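Local coordinates for protein dipeptidase AC. Metallo peptidase. MEROPS family M19 (Rhodobacter sphaeroides, PDB 3LY0) that probably acts as a zinc-dependent metallodipeptidase of the M19 family, and binds two zinc ions and a phosphinate mimic of the dipeptide L-Ala-D-Ala, at residues F55-P60 with P94-M99; R118-V123 with L350-W355; S234-V239 with D290-R295. All coordinates share one frame; numbering follows the deposited sequence.

All three contacts belong to one TIM-barrel-type domain, the fold of the M19 family, and none touches another. Contact 1 closes first along the chain and joins strand 50-57 to helix 89-109. Contact 2 follows, pairing helix 120-129 with the end of helix 336-354, and contact 3 is nested in the long loop that it closes. The centres of contacts 1 and 2 lie about 23 Å apart, and strand 132-139 touches both. The centre of contact 3 lies about 30 Å from that of contact 1, across the centre of the chain, and about 25 Å from that of contact 2. Contacts 1 and 3 both lie near the active site, whereas contact 2 ties the C-terminal end to helix 120-129.

Contact 1 of 3, residues F55-P60 with P94-M99. With LY0 ((2R)-3-[(R)-[(1R)-1-aminoethyl](hydroxy)phosphoryl]-2-methylpropanoic acid), chain C.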
loop_
_atom_site.group_PDB
_atom_site.type_symbol
_atom_site.label_atom_id
_atom_site.label_comp_id
_atom_site.label_asym_id
_atom_site.label_seq_id
_atom_site.Cartn_x
_atom_site.Cartn_y
_atom_site.Cartn_z
ATOM N N PHE A 55 2.281 6.444 3.589
ATOM C CA PHE A 55 2.036 7.417 2.527
ATOM C C PHE A 55 3.008 7.158 1.383
ATOM O O PHE A 55 4.209 7.370 1.518
ATOM C CB PHE A 55 2.182 8.844 3.081
ATOM C CG PHE A 55 1.032 9.259 3.951
ATOM C CD1 PHE A 55 0.030 10.086 3.454
ATOM C CD2 PHE A 55 0.935 8.790 5.253
ATOM C CE1 PHE A 55 -1.061 10.442 4.251
ATOM C CE2 PHE A 55 -0.155 9.131 6.051
ATOM C CZ PHE A 55 -1.141 9.959 5.551
ATOM N N ALA A 56 2.468 6.672 0.272
ATOM C CA ALA A 56 3.288 6.250 -0.851
ATOM C C ALA A 56 3.772 7.401 -1.706
ATOM O O ALA A 56 3.003 8.293 -2.082
ATOM C CB ALA A 56 2.517 5.250 -1.711
ATOM N N ILE A 57 5.063 7.344 -2.013
ATOM C CA ILE A 57 5.676 8.131 -3.068
ATOM C C ILE A 57 5.707 7.217 -4.285
ATOM O O ILE A 57 6.413 6.211 -4.291
ATOM C CB ILE A 57 7.105 8.531 -2.673
ATOM C CG1 ILE A 57 7.082 9.478 -1.464
ATOM C CG2 ILE A 57 7.855 9.135 -3.865
ATOM C CD1 ILE A 57 8.414 9.633 -0.792
ATOM N N TYR A 58 4.923 7.558 -5.301
ATOM C CA TYR A 58 4.781 6.735 -6.492
ATOM C C TYR A 58 4.917 7.640 -7.703
ATOM O O TYR A 58 4.262 8.672 -7.770
ATOM C CB TYR A 58 3.425 6.013 -6.474
ATOM C CG TYR A 58 2.737 5.892 -7.816
ATOM C CD1 TYR A 58 3.123 4.927 -8.743
ATOM C CD2 TYR A 58 1.690 6.738 -8.149
ATOM C CE1 TYR A 58 2.491 4.826 -9.970
ATOM C CE2 TYR A 58 1.044 6.636 -9.361
ATOM C CZ TYR A 58 1.449 5.687 -10.271
ATOM O OH TYR A 58 0.788 5.601 -11.481
ATOM N N VAL A 59 5.785 7.259 -8.639
ATOM C CA VAL A 59 6.065 8.079 -9.813
ATOM C C VAL A 59 5.187 7.625 -10.975
ATOM O O VAL A 59 5.330 6.506 -11.462
ATOM C CB VAL A 59 7.559 7.976 -10.215
ATOM C CG1 VAL A 59 7.832 8.757 -11.497
ATOM C CG2 VAL A 59 8.443 8.461 -9.085
ATOM N N PRO A 60 4.254 8.486 -11.422
ATOM C CA PRO A 60 3.378 8.065 -12.528
ATOM C C PRO A 60 4.084 8.028 -13.879
ATOM O O PRO A 60 4.987 8.822 -14.139
ATOM C CB PRO A 60 2.300 9.156 -12.561
ATOM C CG PRO A 60 2.398 9.854 -11.232
ATOM C CD PRO A 60 3.830 9.760 -10.824
ATOM N N PRO A 94 13.345 13.827 -9.386
ATOM C CA PRO A 94 12.637 15.081 -9.097
ATOM C C PRO A 94 11.191 14.839 -8.644
ATOM O O PRO A 94 10.663 15.571 -7.800
ATOM C CB PRO A 94 12.682 15.826 -10.441
ATOM C CG PRO A 94 13.889 15.269 -11.132
ATOM C CD PRO A 94 13.948 13.820 -10.733
ATOM N N VAL A 95 10.552 13.803 -9.182
ATOM C CA VAL A 95 9.154 13.548 -8.837
ATOM C C VAL A 95 9.090 12.999 -7.413
ATOM O O VAL A 95 8.250 13.424 -6.614
ATOM C CB VAL A 95 8.461 12.583 -9.840
ATOM C CG1 VAL A 95 7.034 12.308 -9.401
ATOM C CG2 VAL A 95 8.466 13.175 -11.241
ATOM N N ALA A 96 9.991 12.076 -7.091
ATOM C CA ALA A 96 10.038 11.488 -5.759
ATOM C C ALA A 96 10.391 12.563 -4.730
ATOM O O ALA A 96 9.838 12.585 -3.625
ATOM C CB ALA A 96 11.045 10.348 -5.702
ATOM N N LEU A 97 11.333 13.446 -5.072
ATOM C CA LEU A 97 11.647 14.566 -4.182
ATOM C C LEU A 97 10.440 15.478 -3.981
ATOM O O LEU A 97 10.202 15.942 -2.872
ATOM C CB LEU A 97 12.848 15.373 -4.683
ATOM C CG LEU A 97 14.220 14.715 -4.540
ATOM C CD1 LEU A 97 15.284 15.628 -5.124
ATOM C CD2 LEU A 97 14.536 14.416 -3.076
ATOM N N ALA A 98 9.690 15.754 -5.045
ATOM C CA ALA A 98 8.500 16.585 -4.913
ATOM C C ALA A 98 7.531 15.969 -3.912
ATOM O O ALA A 98 7.011 16.648 -3.030
ATOM C CB ALA A 98 7.826 16.787 -6.269
ATOM N N MET A 99 7.283 14.670 -4.043
ATOM C CA MET A 99 6.297 14.024 -3.192
ATOM C C MET A 99 6.797 13.913 -1.744
ATOM O O MET A 99 6.049 14.152 -0.796
ATOM C CB MET A 99 5.912 12.660 -3.780
ATOM C CG MET A 99 5.318 12.786 -5.203
ATOM S SD MET A 99 4.887 11.225 -6.051
ATOM C CE MET A 99 3.292 10.876 -5.321
HETATM P P LY0 C . -1.723 1.983 -6.930
HETATM C C1 LY0 C . -1.488 3.870 -8.976
HETATM N N1 LY0 C . -0.254 4.227 -6.856
HETATM C C2 LY0 C . -1.463 3.707 -7.472
HETATM C C4 LY0 C . -3.424 1.434 -7.353
HETATM C C5 LY0 C . -3.518 0.098 -8.037
HETATM C C6 LY0 C . -2.692 -0.964 -7.365
HETATM C C7 LY0 C . -4.920 -0.327 -8.390
HETATM O O31 LY0 C . -1.482 1.989 -5.439
HETATM O O32 LY0 C . -0.643 1.073 -7.603
HETATM O O61 LY0 C . -2.454 -2.126 -8.022
HETATM O O62 LY0 C . -2.197 -0.790 -6.238
#
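The buried carbonyl oxygen of Tyr58 is met by the end of Met99, with SD 3.1 Å from Tyr58 O and the methyl CE 3.4 Å from the same atom. Neither is a hydrogen bond: a sulfur and a methyl group pack against an oxygen that has no hydrogen-bond partner in the model. The Met99 chain runs extended to SD and bends only at its last torsion (chi3 81°), which swings CE toward the backbone of Tyr58. Ile57 points at the helix and slides past Met99 in the opposite direction; its CG2 also sits 3.9 Å from Ala96 CB. One turn before Met99, Val95 CG1 lies 4.1 Å from Val59 CG2 and also touches the Pro60 ring at CD. Residues 55-57 of the strand and 94-99 of the helix run nearly antiparallel (157°), as a barrel strand and an outer helix do. Tyr58 turns its CB away from the helix, and the inhibitor amine N1 lies 3.4 Å above one face of its ring, toward the rim. Its OH is hydrogen-bonded to His65 ND1. With an alanine at Tyr58, the amine is likely to lose the ring face beneath it and His65 its hydroxyl mate. Residues 57-60 thus offer aliphatic groups to the helix, and Tyr58 an aromatic face to the ligand.

Contact 2 of 3, residues R118-V123 with L350-W355. Unlike the reference sequence in segment 350-355: Thr354 (reference Ser).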
loop_
_atom_site.group_PDB
_atom_site.type_symbol
_atom_site.label_atom_id
_atom_site.label_comp_id
_atom_site.label_asym_id
_atom_site.label_seq_id
_atom_site.Cartn_x
_atom_site.Cartn_y
_atom_site.Cartn_z
ATOM N N ARG A 118 9.451 7.680 12.239
ATOM C CA ARG A 118 10.639 6.974 11.794
ATOM C C ARG A 118 10.916 5.727 12.628
ATOM O O ARG A 118 11.781 4.921 12.276
ATOM C CB ARG A 118 11.844 7.928 11.818
ATOM C CG ARG A 118 11.707 9.062 10.807
ATOM C CD ARG A 118 12.739 10.177 11.003
ATOM N NE ARG A 118 12.732 11.085 9.854
ATOM C CZ ARG A 118 11.866 12.084 9.677
ATOM N NH1 ARG A 118 10.931 12.330 10.587
ATOM N NH2 ARG A 118 11.935 12.839 8.582
ATOM N N THR A 119 10.178 5.566 13.725
ATOM C CA THR A 119 10.324 4.405 14.609
ATOM C C THR A 119 8.956 3.877 15.044
ATOM O O THR A 119 7.964 4.608 15.003
ATOM C CB THR A 119 11.093 4.771 15.897
ATOM O OG1 THR A 119 10.244 5.553 16.746
ATOM C CG2 THR A 119 12.366 5.555 15.583
ATOM N N ALA A 120 8.903 2.622 15.487
ATOM C CA ALA A 120 7.641 2.037 15.937
ATOM C C ALA A 120 7.157 2.733 17.213
ATOM O O ALA A 120 5.957 2.908 17.422
ATOM C CB ALA A 120 7.789 0.543 16.166
ATOM N N ALA A 121 8.102 3.146 18.053
ATOM C CA ALA A 121 7.753 3.860 19.272
ATOM C C ALA A 121 7.030 5.162 18.946
ATOM O O ALA A 121 6.062 5.532 19.615
ATOM C CB ALA A 121 8.994 4.128 20.120
ATOM N N GLU A 122 7.489 5.859 17.908
ATOM C CA GLU A 122 6.829 7.092 17.507
ATOM C C GLU A 122 5.411 6.823 17.008
ATOM O O GLU A 122 4.470 7.552 17.323
ATOM C CB GLU A 122 7.636 7.828 16.440
ATOM C CG GLU A 122 8.908 8.483 16.988
ATOM C CD GLU A 122 9.800 9.106 15.915
ATOM O OE1 GLU A 122 9.491 9.009 14.709
ATOM O OE2 GLU A 122 10.822 9.715 16.288
ATOM N N VAL A 123 5.254 5.770 16.216
ATOM C CA VAL A 123 3.929 5.402 15.749
ATOM C C VAL A 123 2.979 5.123 16.919
ATOM O O VAL A 123 1.853 5.613 16.941
ATOM C CB VAL A 123 3.991 4.187 14.811
ATOM C CG1 VAL A 123 2.587 3.704 14.485
ATOM C CG2 VAL A 123 4.767 4.533 13.535
ATOM N N LEU A 350 4.080 -5.723 13.290
ATOM C CA LEU A 350 4.911 -5.914 12.107
ATOM C C LEU A 350 6.054 -4.885 12.070
ATOM O O LEU A 350 7.208 -5.224 11.766
ATOM C CB LEU A 350 4.044 -5.827 10.841
ATOM C CG LEU A 350 4.755 -5.951 9.483
ATOM C CD1 LEU A 350 5.454 -4.654 9.072
ATOM C CD2 LEU A 350 5.736 -7.122 9.463
ATOM N N LEU A 351 5.736 -3.631 12.371
ATOM C CA LEU A 351 6.762 -2.592 12.360
ATOM C C LEU A 351 7.854 -2.913 13.366
ATOM O O LEU A 351 9.032 -2.740 13.080
ATOM C CB LEU A 351 6.169 -1.212 12.630
ATOM C CG LEU A 351 5.173 -0.702 11.583
ATOM C CD1 LEU A 351 4.590 0.636 12.036
ATOM C CD2 LEU A 351 5.818 -0.597 10.204
ATOM N N GLU A 352 7.463 -3.412 14.533
ATOM C CA GLU A 352 8.442 -3.737 15.566
ATOM C C GLU A 352 9.308 -4.917 15.129
ATOM O O GLU A 352 10.527 -4.922 15.350
ATOM C CB GLU A 352 7.744 -3.995 16.910
ATOM C CG GLU A 352 7.120 -2.732 17.495
ATOM C CD GLU A 352 6.280 -2.982 18.736
ATOM O OE1 GLU A 352 6.176 -2.053 19.563
ATOM O OE2 GLU A 352 5.732 -4.095 18.881
ATOM N N ARG A 353 8.692 -5.903 14.480
ATOM C CA ARG A 353 9.442 -7.047 13.978
ATOM C C ARG A 353 10.411 -6.686 12.859
ATOM O O ARG A 353 11.393 -7.392 12.636
ATOM C CB ARG A 353 8.502 -8.155 13.496
ATOM C CG ARG A 353 7.626 -8.749 14.579
ATOM C CD ARG A 353 7.042 -10.092 14.157
ATOM N NE ARG A 353 6.136 -10.020 13.006
ATOM C CZ ARG A 353 4.898 -9.536 13.060
ATOM N NH1 ARG A 353 4.417 -9.053 14.196
ATOM N NH2 ARG A 353 4.140 -9.530 11.974
ATOM N N THR A 354 10.142 -5.586 12.163
ATOM C CA THR A 354 10.907 -5.211 10.975
ATOM C C THR A 354 11.975 -4.172 11.274
ATOM O O THR A 354 13.125 -4.296 10.840
ATOM C CB THR A 354 9.984 -4.604 9.919
ATOM O OG1 THR A 354 9.031 -5.591 9.524
ATOM C CG2 THR A 354 10.779 -4.172 8.700
ATOM N N TRP A 355 11.573 -3.131 11.990
ATOM C CA TRP A 355 12.465 -2.032 12.312
ATOM C C TRP A 355 13.301 -2.382 13.537
ATOM O O TRP A 355 14.289 -1.707 13.832
ATOM C CB TRP A 355 11.660 -0.758 12.563
ATOM C CG TRP A 355 10.977 -0.172 11.339
ATOM C CD1 TRP A 355 11.241 -0.446 10.020
ATOM C CD2 TRP A 355 9.925 0.799 11.338
ATOM N NE1 TRP A 355 10.415 0.290 9.208
ATOM C CE2 TRP A 355 9.600 1.065 9.990
ATOM C CE3 TRP A 355 9.226 1.472 12.347
ATOM C CZ2 TRP A 355 8.614 1.973 9.631
ATOM C CZ3 TRP A 355 8.253 2.374 11.989
ATOM C CH2 TRP A 355 7.951 2.619 10.637
#
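Trp355 and Ala120 make the central van der Waals contact, the indole presenting its six-membered edge to the start of helix 120-129, with Ala120 N in the ring plane, 3.4 Å from Trp355 CE3. Thr119 C is 3.5 Å from Trp355 CZ3. Each face also has a neighbour toward its rim: Arg118 O over one, and Leu351 CD2, 3.8 Å above the Trp355 ring plane, over the other. Among aliphatic groups, Ala120 CB meets the CG methylene of Glu352 at 3.6 Å, while Val123 CG2 and Leu351 CD1 touch where their side chains cross at about a right angle. In the barrel, this joins the helix that follows strand 114-116 to the last helix, 336-354, and both Leu351 and Trp355 rest on Ile135 of strand 132-139. The hydrogen bonds lie within each side. Thr119 is the N-cap: its OG1 accepts from Glu122 N at 3.0 Å. Glu122 OE1 in turn takes Arg118 N at 2.8 Å in an almost straight bond (170°). At the other helix's end Leu351 O accepts from both Thr354 N and Trp355 N. Polar ends find partners beyond the two segments, Trp355 NE1 with Arg160 O and, as a salt bridge, Glu352 OE1 with Arg124 NE.

Contact 3 of 3, residues S234-V239 with D290-R295; sequences SNAHAV and DHLIDR
Ser234 begins the contact at its fringe, its carbonyl oxygen 4.5 Å from Leu292 CD1 while its OG is hydrogen-bonded to Ser211 and Arg244. Asn235 follows with its amide held from both ends, OD1 by Asn264 N and ND2 by Phe269 O, and its backbone carbonyl carbon lies 4.5 Å from Leu292 CD2, a marginal contact. At Ala236 the contact tightens: the methyl group points to the helix and lies 3.7 Å from CD2 of His291 and 4.2 Å from CD2 of Leu292. The chain then turns, Val239 N bonding back to Ala236 O at 3.0 Å, and this brings two more side chains round to His291. Ala238 CB touches His291 NE2 at 3.7 Å, and Val239 CG2 reaches His291 CB at 4.0 Å, Val239 and His291 sliding past each other in opposite directions. With CG anti to the backbone nitrogen (chi1 -168°), His291 extends its ring among these three aliphatic groups, and its NE2 is hydrogen-bonded to Asp248 OD1. Residues 234-239 come directly after the zinc ligand His233; helix 283-296 packs against this loop, in the manner of a TIM-barrel metallohydrolase whose metal ligands sit at the C-terminal ends of the strands.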
loop_
_atom_site.group_PDB
_atom_site.type_symbol
_atom_site.label_atom_id
_atom_site.label_comp_id
_atom_site.label_asym_id
_atom_site.label_seq_id
_atom_site.Cartn_x
_atom_site.Cartn_y
_atom_site.Cartn_z
ATOM N N SER A 234 -2.599 -6.002 -1.020
ATOM C CA SER A 234 -2.821 -7.150 -1.912
ATOM C C SER A 234 -3.830 -8.088 -1.279
ATOM O O SER A 234 -3.842 -8.255 -0.056
ATOM C CB SER A 234 -1.517 -7.922 -2.133
ATOM O OG SER A 234 -0.539 -7.124 -2.768
ATOM N N ASN A 235 -4.651 -8.728 -2.115
ATOM C CA ASN A 235 -5.705 -9.612 -1.633
ATOM C C ASN A 235 -5.478 -11.068 -2.012
ATOM O O ASN A 235 -4.369 -11.444 -2.400
ATOM C CB ASN A 235 -7.072 -9.088 -2.080
ATOM C CG ASN A 235 -7.347 -7.686 -1.543
ATOM O OD1 ASN A 235 -6.769 -7.278 -0.529
ATOM N ND2 ASN A 235 -8.212 -6.935 -2.224
ATOM N N ALA A 236 -6.516 -11.893 -1.884
ATOM C CA ALA A 236 -6.354 -13.335 -2.056
ATOM C C ALA A 236 -6.653 -13.789 -3.477
ATOM O O ALA A 236 -7.792 -13.692 -3.932
ATOM C CB ALA A 236 -7.231 -14.083 -1.062
ATOM N N HIS A 237 -5.631 -14.302 -4.155
ATOM C CA HIS A 237 -5.779 -14.773 -5.530
ATOM C C HIS A 237 -6.832 -15.873 -5.647
ATOM O O HIS A 237 -7.520 -15.973 -6.661
ATOM C CB HIS A 237 -4.437 -15.276 -6.048
ATOM C CG HIS A 237 -4.390 -15.429 -7.532
ATOM N ND1 HIS A 237 -4.758 -16.593 -8.171
ATOM C CD2 HIS A 237 -4.043 -14.556 -8.506
ATOM C CE1 HIS A 237 -4.625 -16.433 -9.476
ATOM N NE2 HIS A 237 -4.192 -15.207 -9.704
ATOM N N ALA A 238 -6.946 -16.687 -4.601
ATOM C CA ALA A 238 -7.894 -17.802 -4.598
ATOM C C ALA A 238 -9.331 -17.305 -4.659
ATOM O O ALA A 238 -10.219 -18.035 -5.109
ATOM C CB ALA A 238 -7.672 -18.683 -3.374
ATOM N N VAL A 239 -9.567 -16.074 -4.217
ATOM C CA VAL A 239 -10.890 -15.463 -4.272
ATOM C C VAL A 239 -11.072 -14.635 -5.544
ATOM O O VAL A 239 -12.092 -14.753 -6.229
ATOM C CB VAL A 239 -11.132 -14.584 -3.025
ATOM C CG1 VAL A 239 -12.461 -13.871 -3.101
ATOM C CG2 VAL A 239 -11.028 -15.424 -1.756
ATOM N N ASP A 290 -11.706 -13.192 5.407
ATOM C CA ASP A 290 -11.770 -14.539 5.960
ATOM C C ASP A 290 -10.667 -15.409 5.397
ATOM O O ASP A 290 -10.029 -16.167 6.124
ATOM C CB ASP A 290 -13.100 -15.211 5.632
ATOM C CG ASP A 290 -14.240 -14.779 6.547
ATOM O OD1 ASP A 290 -14.004 -14.108 7.578
ATOM O OD2 ASP A 290 -15.395 -15.130 6.219
ATOM N N HIS A 291 -10.462 -15.335 4.087
ATOM C CA HIS A 291 -9.462 -16.185 3.455
ATOM C C HIS A 291 -8.061 -15.836 3.943
ATOM O O HIS A 291 -7.260 -16.721 4.254
ATOM C CB HIS A 291 -9.532 -16.101 1.926
ATOM C CG HIS A 291 -8.729 -17.155 1.236
ATOM N ND1 HIS A 291 -9.264 -18.372 0.874
ATOM C CD2 HIS A 291 -7.430 -17.188 0.861
ATOM C CE1 HIS A 291 -8.328 -19.107 0.299
ATOM N NE2 HIS A 291 -7.206 -18.411 0.279
ATOM N N LEU A 292 -7.772 -14.542 4.010
ATOM C CA LEU A 292 -6.470 -14.082 4.489
ATOM C C LEU A 292 -6.250 -14.470 5.947
ATOM O O LEU A 292 -5.194 -14.995 6.294
ATOM C CB LEU A 292 -6.329 -12.570 4.309
ATOM C CG LEU A 292 -6.299 -12.089 2.853
ATOM C CD1 LEU A 292 -6.404 -10.575 2.803
ATOM C CD2 LEU A 292 -5.021 -12.542 2.167
ATOM N N ILE A 293 -7.255 -14.229 6.786
ATOM C CA ILE A 293 -7.141 -14.542 8.204
ATOM C C ILE A 293 -6.957 -16.037 8.424
ATOM O O ILE A 293 -6.156 -16.466 9.250
ATOM C CB ILE A 293 -8.352 -14.016 8.995
ATOM C CG1 ILE A 293 -8.340 -12.484 8.986
ATOM C CG2 ILE A 293 -8.318 -14.529 10.435
ATOM C CD1 ILE A 293 -9.631 -11.840 9.423
ATOM N N ASP A 294 -7.705 -16.837 7.675
ATOM C CA ASP A 294 -7.622 -18.283 7.826
ATOM C C ASP A 294 -6.233 -18.833 7.513
ATOM O O ASP A 294 -5.739 -19.718 8.210
ATOM C CB ASP A 294 -8.657 -18.969 6.930
ATOM C CG ASP A 294 -8.723 -20.458 7.169
ATOM O OD1 ASP A 294 -7.965 -21.201 6.511
ATOM O OD2 ASP A 294 -9.526 -20.881 8.025
ATOM N N ARG A 295 -5.604 -18.319 6.460
ATOM C CA ARG A 295 -4.325 -18.863 6.025
ATOM C C ARG A 295 -3.135 -18.164 6.691
ATOM O O ARG A 295 -2.152 -18.806 7.053
ATOM C CB ARG A 295 -4.205 -18.805 4.499
ATOM C CG ARG A 295 -5.375 -19.461 3.740
ATOM C CD ARG A 295 -5.721 -20.858 4.260
ATOM N NE ARG A 295 -6.958 -21.375 3.666
ATOM C CZ ARG A 295 -7.010 -22.192 2.616
ATOM N NH1 ARG A 295 -5.895 -22.611 2.033
ATOM N NH2 ARG A 295 -8.184 -22.601 2.151
#